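Local coordinates for protein dipeptidase (Streptococcus thermophilus, PDB 3PEB) that is probably a manganese-dependent peptidase of the M24B family, represented here by its N-terminal creatinase/prolidase-type domain alone, at residues A56-A61 / F76-S81; N83-I88 / Q113-V118. All coordinates share one frame; numbering follows the deposited sequence.

Contact 1: residues A56-A61 / F76-S81; sequences ALFVPA and FGYVDS
The F58 ring turns its edge to the face of F76 in a T-shaped pair, centroids 5.0 Å apart and planes at 64°. F58 CD1 lies over that face toward the rim, 3.6 Å from F76 CE2. Against Y78 the same ring is nearly parallel but slid so far that the two barely overlap; the close point is F58 CZ to Y78 CD1 at 3.3 Å. With CG anti to the backbone N (chi1 -180°), the F58 ring lies between F76, met by CD1, and Y78, met by CZ. Beneath this aromatic cluster the strands run parallel. F76 N gives a hydrogen bond to L57 O (2.9 Å), and F76 O takes V59 N at 3.0 Å. The bond from Y78 N to V59 O is weak, while A61 N meets Y78 O at 2.7 Å. The pair forms the two strands of a right-handed beta-alpha-beta unit through helix 64-70, which packs on L57 and V59. Strand 75-78 is the sheet's edge; strand 46-50 flanks 56-60 on its other side, and helix 84-91 lies over F58 and Y78.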
loop_
_atom_site.group_PDB
_atom_site.type_symbol
_atom_site.label_atom_id
_atom_site.label_comp_id
_atom_site.label_asym_id
_atom_site.label_seq_id
_atom_site.Cartn_x
_atom_site.Cartn_y
_atom_site.Cartn_z
ATOM N N ALA A 56 2.521 5.069 -4.385
ATOM C CA ALA A 56 1.211 5.310 -4.976
ATOM C C ALA A 56 0.143 4.838 -4.012
ATOM O O ALA A 56 0.308 3.821 -3.331
ATOM C CB ALA A 56 1.081 4.565 -6.321
ATOM N N LEU A 57 -0.974 5.561 -3.990
ATOM C CA LEU A 57 -2.130 5.183 -3.182
ATOM C C LEU A 57 -3.264 4.807 -4.113
ATOM O O LEU A 57 -3.565 5.533 -5.053
ATOM C CB LEU A 57 -2.597 6.352 -2.302
ATOM C CG LEU A 57 -3.845 6.119 -1.407
ATOM C CD1 LEU A 57 -3.593 5.110 -0.307
ATOM C CD2 LEU A 57 -4.335 7.465 -0.822
ATOM N N PHE A 58 -3.885 3.655 -3.816
ATOM C CA PHE A 58 -5.032 3.157 -4.505
ATOM C C PHE A 58 -6.214 3.204 -3.541
ATOM O O PHE A 58 -6.109 2.743 -2.409
ATOM C CB PHE A 58 -4.797 1.704 -4.948
ATOM C CG PHE A 58 -5.951 1.100 -5.690
ATOM C CD1 PHE A 58 -6.183 1.430 -7.020
ATOM C CD2 PHE A 58 -6.820 0.202 -5.062
ATOM C CE1 PHE A 58 -7.233 0.878 -7.725
ATOM C CE2 PHE A 58 -7.860 -0.355 -5.745
ATOM C CZ PHE A 58 -8.086 -0.029 -7.094
ATOM N N VAL A 59 -7.309 3.823 -3.996
ATOM C CA VAL A 59 -8.501 4.034 -3.160
ATOM C C VAL A 59 -9.742 3.870 -4.019
ATOM O O VAL A 59 -9.665 3.865 -5.240
ATOM C CB VAL A 59 -8.542 5.478 -2.520
ATOM C CG1 VAL A 59 -7.628 5.577 -1.286
ATOM C CG2 VAL A 59 -8.234 6.589 -3.537
ATOM N N PRO A 60 -10.920 3.729 -3.384
ATOM C CA PRO A 60 -12.125 3.909 -4.196
ATOM C C PRO A 60 -12.116 5.241 -4.898
ATOM O O PRO A 60 -11.643 6.244 -4.343
ATOM C CB PRO A 60 -13.270 3.841 -3.164
ATOM C CG PRO A 60 -12.677 3.273 -1.929
ATOM C CD PRO A 60 -11.198 3.529 -1.963
ATOM N N ALA A 61 -12.705 5.283 -6.099
ATOM C CA ALA A 61 -12.758 6.509 -6.885
ATOM C C ALA A 61 -13.268 7.718 -6.110
ATOM O O ALA A 61 -12.768 8.840 -6.299
ATOM C CB ALA A 61 -13.576 6.286 -8.199
ATOM N N PHE A 76 -4.618 6.812 -7.415
ATOM C CA PHE A 76 -5.504 6.280 -8.418
ATOM C C PHE A 76 -6.598 5.445 -7.769
ATOM O O PHE A 76 -6.502 5.107 -6.587
ATOM C CB PHE A 76 -4.787 5.543 -9.548
ATOM C CG PHE A 76 -4.131 4.229 -9.169
ATOM C CD1 PHE A 76 -3.183 4.142 -8.176
ATOM C CD2 PHE A 76 -4.440 3.075 -9.889
ATOM C CE1 PHE A 76 -2.572 2.923 -7.876
ATOM C CE2 PHE A 76 -3.791 1.858 -9.628
ATOM C CZ PHE A 76 -2.878 1.775 -8.629
ATOM N N GLY A 77 -7.649 5.203 -8.516
ATOM C CA GLY A 77 -8.829 4.500 -7.949
ATOM C C GLY A 77 -9.695 3.685 -8.877
ATOM O O GLY A 77 -9.362 3.451 -10.030
ATOM N N TYR A 78 -10.849 3.239 -8.345
ATOM C CA TYR A 78 -11.744 2.403 -9.086
ATOM C C TYR A 78 -13.192 2.725 -8.675
ATOM O O TYR A 78 -13.444 3.043 -7.493
ATOM C CB TYR A 78 -11.447 0.919 -8.846
ATOM C CG TYR A 78 -11.884 0.312 -7.525
ATOM C CD1 TYR A 78 -11.256 0.667 -6.328
ATOM C CD2 TYR A 78 -12.909 -0.655 -7.473
ATOM C CE1 TYR A 78 -11.635 0.103 -5.133
ATOM C CE2 TYR A 78 -13.311 -1.223 -6.269
ATOM C CZ TYR A 78 -12.640 -0.845 -5.100
ATOM O OH TYR A 78 -12.970 -1.392 -3.900
ATOM N N VAL A 79 -14.082 2.699 -9.669
ATOM C CA VAL A 79 -15.535 2.739 -9.447
ATOM C C VAL A 79 -16.045 1.297 -9.259
ATOM O O VAL A 79 -15.346 0.329 -9.596
ATOM C CB VAL A 79 -16.292 3.479 -10.585
ATOM C CG1 VAL A 79 -15.993 5.014 -10.525
ATOM C CG2 VAL A 79 -15.962 2.899 -11.966
ATOM N N ASP A 80 -17.247 1.126 -8.719
ATOM C CA ASP A 80 -17.698 -0.196 -8.323
ATOM C C ASP A 80 -17.946 -1.147 -9.513
ATOM O O ASP A 80 -18.042 -2.349 -9.309
ATOM C CB ASP A 80 -18.963 -0.102 -7.454
ATOM C CG ASP A 80 -18.673 0.409 -6.037
ATOM O OD1 ASP A 80 -17.487 0.426 -5.617
ATOM O OD2 ASP A 80 -19.638 0.755 -5.333
ATOM N N SER A 81 -18.083 -0.622 -10.725
ATOM C CA SER A 81 -18.168 -1.475 -11.913
ATOM C C SER A 81 -16.801 -2.064 -12.333
ATOM O O SER A 81 -16.746 -2.884 -13.258
ATOM C CB SER A 81 -18.748 -0.693 -13.098
ATOM O OG SER A 81 -17.934 0.437 -13.436
#

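Contact 2: residues N83-I88 / Q113-V118; sequences NPWQKI and QGLQTV. With NA (sodium ion), chain M.
W85 reaches from helix 84-91 to helix 109-118 as a knob set among G114, L115, T117 and V118. Its CB starts the contact, 4.0 Å from T117 OG1 and 4.1 Å from V118 CG2. With chi1 at -46°, CG lies anti to the carbonyl carbon and the indole swings over the glycine. CD2 and CE2 both approach G114 CA, while W85 CE3 comes down to G114 C at 3.4 Å. Farther out, W85 CZ3 meets L115 N at 3.6 Å and also touches L115 CD2; CH2 returns to G114 CA. That CA sits over the centre of the six-membered ring, 5° off the normal, a CH-pi contact possible because no side chain intervenes. P84 CG lies over the opposite face, toward the rim. G114 O receives both T117 N and the T117 hydroxyl, with OG1 on a lone pair at 2.6 Å from G114 O, which holds the T117 hydroxyl turned back to its own helix, near W85 CB. One turn past W85, I88 CG2 packs on V118 CG1 at 3.9 Å. N83 is the N-cap of helix 84-91, its OD1 accepting from Q86 N and weakly from W85 N. Q116 O binds a sodium ion together with F119 O and three waters. The helix segments cross at -37°, and beside them I88 and L115 pack against strand 46-50, I88 also against F58 of strand 56-60.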
loop_
_atom_site.group_PDB
_atom_site.type_symbol
_atom_site.label_atom_id
_atom_site.label_comp_id
_atom_site.label_asym_id
_atom_site.label_seq_id
_atom_site.Cartn_x
_atom_site.Cartn_y
_atom_site.Cartn_z
ATOM N N ASN A 83 -13.065 -4.066 -11.586
ATOM C CA ASN A 83 -12.361 -5.033 -10.735
ATOM C C ASN A 83 -11.117 -4.349 -10.138
ATOM O O ASN A 83 -10.228 -3.918 -10.878
ATOM C CB ASN A 83 -12.003 -6.259 -11.594
ATOM C CG ASN A 83 -11.263 -7.318 -10.834
ATOM O OD1 ASN A 83 -10.326 -7.036 -10.106
ATOM N ND2 ASN A 83 -11.663 -8.567 -11.033
ATOM N N PRO A 84 -11.045 -4.234 -8.799
ATOM C CA PRO A 84 -9.958 -3.446 -8.220
ATOM C C PRO A 84 -8.569 -4.089 -8.419
ATOM O O PRO A 84 -7.595 -3.385 -8.617
ATOM C CB PRO A 84 -10.319 -3.367 -6.740
ATOM C CG PRO A 84 -11.207 -4.564 -6.484
ATOM C CD PRO A 84 -11.972 -4.753 -7.772
ATOM N N TRP A 85 -8.520 -5.416 -8.462
ATOM C CA TRP A 85 -7.254 -6.148 -8.662
ATOM C C TRP A 85 -6.731 -5.894 -10.064
ATOM O O TRP A 85 -5.535 -5.673 -10.251
ATOM C CB TRP A 85 -7.458 -7.660 -8.402
ATOM C CG TRP A 85 -8.239 -7.881 -7.140
ATOM C CD1 TRP A 85 -9.524 -8.300 -7.039
ATOM C CD2 TRP A 85 -7.812 -7.567 -5.799
ATOM N NE1 TRP A 85 -9.922 -8.309 -5.718
ATOM C CE2 TRP A 85 -8.893 -7.869 -4.934
ATOM C CE3 TRP A 85 -6.620 -7.101 -5.248
ATOM C CZ2 TRP A 85 -8.812 -7.703 -3.533
ATOM C CZ3 TRP A 85 -6.538 -6.915 -3.867
ATOM C CH2 TRP A 85 -7.635 -7.226 -3.029
ATOM N N GLN A 86 -7.628 -5.920 -11.059
ATOM C CA GLN A 86 -7.247 -5.565 -12.414
ATOM C C GLN A 86 -6.783 -4.107 -12.499
ATOM O O GLN A 86 -5.808 -3.791 -13.169
ATOM C CB GLN A 86 -8.410 -5.812 -13.375
ATOM C CG GLN A 86 -8.777 -7.304 -13.512
ATOM C CD GLN A 86 -9.797 -7.576 -14.624
ATOM O OE1 GLN A 86 -10.783 -6.839 -14.792
ATOM N NE2 GLN A 86 -9.565 -8.641 -15.384
ATOM N N LYS A 87 -7.485 -3.213 -11.822
ATOM C CA LYS A 87 -7.080 -1.789 -11.832
ATOM C C LYS A 87 -5.702 -1.563 -11.211
ATOM O O LYS A 87 -4.874 -0.818 -11.759
ATOM C CB LYS A 87 -8.111 -0.949 -11.100
ATOM C CG LYS A 87 -8.067 0.505 -11.487
ATOM C CD LYS A 87 -8.787 0.739 -12.836
ATOM C CE LYS A 87 -8.613 2.196 -13.293
ATOM N NZ LYS A 87 -9.640 3.121 -12.704
ATOM N N ILE A 88 -5.443 -2.210 -10.075
ATOM C CA ILE A 88 -4.108 -2.119 -9.451
ATOM C C ILE A 88 -3.019 -2.586 -10.415
ATOM O O ILE A 88 -2.014 -1.886 -10.646
ATOM C CB ILE A 88 -4.048 -2.910 -8.135
ATOM C CG1 ILE A 88 -4.935 -2.262 -7.069
ATOM C CG2 ILE A 88 -2.611 -3.011 -7.624
ATOM C CD1 ILE A 88 -5.288 -3.206 -5.879
ATOM N N GLN A 113 -5.339 -12.942 -0.919
ATOM C CA GLN A 113 -5.517 -13.707 -2.165
ATOM C C GLN A 113 -5.621 -12.772 -3.388
ATOM O O GLN A 113 -4.985 -13.023 -4.413
ATOM C CB GLN A 113 -6.693 -14.704 -2.062
ATOM C CG GLN A 113 -6.334 -15.833 -1.112
ATOM C CD GLN A 113 -7.225 -17.053 -1.214
ATOM O OE1 GLN A 113 -6.796 -18.160 -0.842
ATOM N NE2 GLN A 113 -8.452 -16.880 -1.711
ATOM N N GLY A 114 -6.331 -11.656 -3.238
ATOM C CA GLY A 114 -6.418 -10.644 -4.306
ATOM C C GLY A 114 -5.040 -10.108 -4.660
ATOM O O GLY A 114 -4.678 -10.060 -5.839
ATOM N N LEU A 115 -4.260 -9.737 -3.647
ATOM C CA LEU A 115 -2.898 -9.195 -3.861
ATOM C C LEU A 115 -2.017 -10.222 -4.518
ATOM O O LEU A 115 -1.163 -9.900 -5.361
ATOM C CB LEU A 115 -2.264 -8.722 -2.548
ATOM C CG LEU A 115 -2.880 -7.451 -1.960
ATOM C CD1 LEU A 115 -2.332 -7.245 -0.518
ATOM C CD2 LEU A 115 -2.647 -6.239 -2.872
ATOM N N GLN A 116 -2.222 -11.484 -4.160
ATOM C CA GLN A 116 -1.465 -12.573 -4.784
ATOM C C GLN A 116 -1.815 -12.763 -6.262
ATOM O O GLN A 116 -0.999 -13.330 -7.009
ATOM C CB GLN A 116 -1.654 -13.910 -4.025
ATOM C CG GLN A 116 -0.857 -14.015 -2.724
ATOM C CD GLN A 116 -1.159 -15.325 -2.004
ATOM O OE1 GLN A 116 -2.219 -15.484 -1.386
ATOM N NE2 GLN A 116 -0.266 -16.279 -2.123
ATOM N N THR A 117 -2.980 -12.296 -6.716
ATOM C CA THR A 117 -3.267 -12.362 -8.150
ATOM C C THR A 117 -2.515 -11.252 -8.932
ATOM O O THR A 117 -2.340 -11.369 -10.141
ATOM C CB THR A 117 -4.758 -12.280 -8.507
ATOM O OG1 THR A 117 -5.270 -10.990 -8.171
ATOM C CG2 THR A 117 -5.584 -13.400 -7.814
ATOM N N VAL A 118 -2.126 -10.188 -8.240
ATOM C CA VAL A 118 -1.440 -9.037 -8.847
ATOM C C VAL A 118 0.086 -9.223 -8.781
ATOM O O VAL A 118 0.798 -9.034 -9.771
ATOM C CB VAL A 118 -1.867 -7.742 -8.138
ATOM C CG1 VAL A 118 -1.105 -6.499 -8.678
ATOM C CG2 VAL A 118 -3.386 -7.508 -8.269
HETATM NA NA NA M . 1.410 -14.090 -6.648
HETATM O O HOH W 1 1.312 -13.997 -9.192
HETATM O O HOH W 2 0.480 -16.241 -6.704
HETATM O O HOH W 3 2.290 -13.868 -4.401
#

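Both contacts are largely buried, but contact 1 is strand pairing within the sheet and contact 2 is helix-to-helix packing on one side of it. Contact 1 combines main-chain bonds with aromatic packing; across contact 2 the touching is apolar and CH-pi, without a hydrogen bond between the two segments, and the capping bonds of N83 and the T117 to G114 bonds are local. Helix 84-91 follows strand 75-78 in the chain and ties the two together: F58 CD2 packs on I88 CG1 at 3.7 Å, Y78 CE2 on P84 CB, and K87 NZ probably hydrogen-bonds to G77 O at 2.7 Å. Among the touching residues, V79 in contact 1 and T117 in contact 2 are exposed.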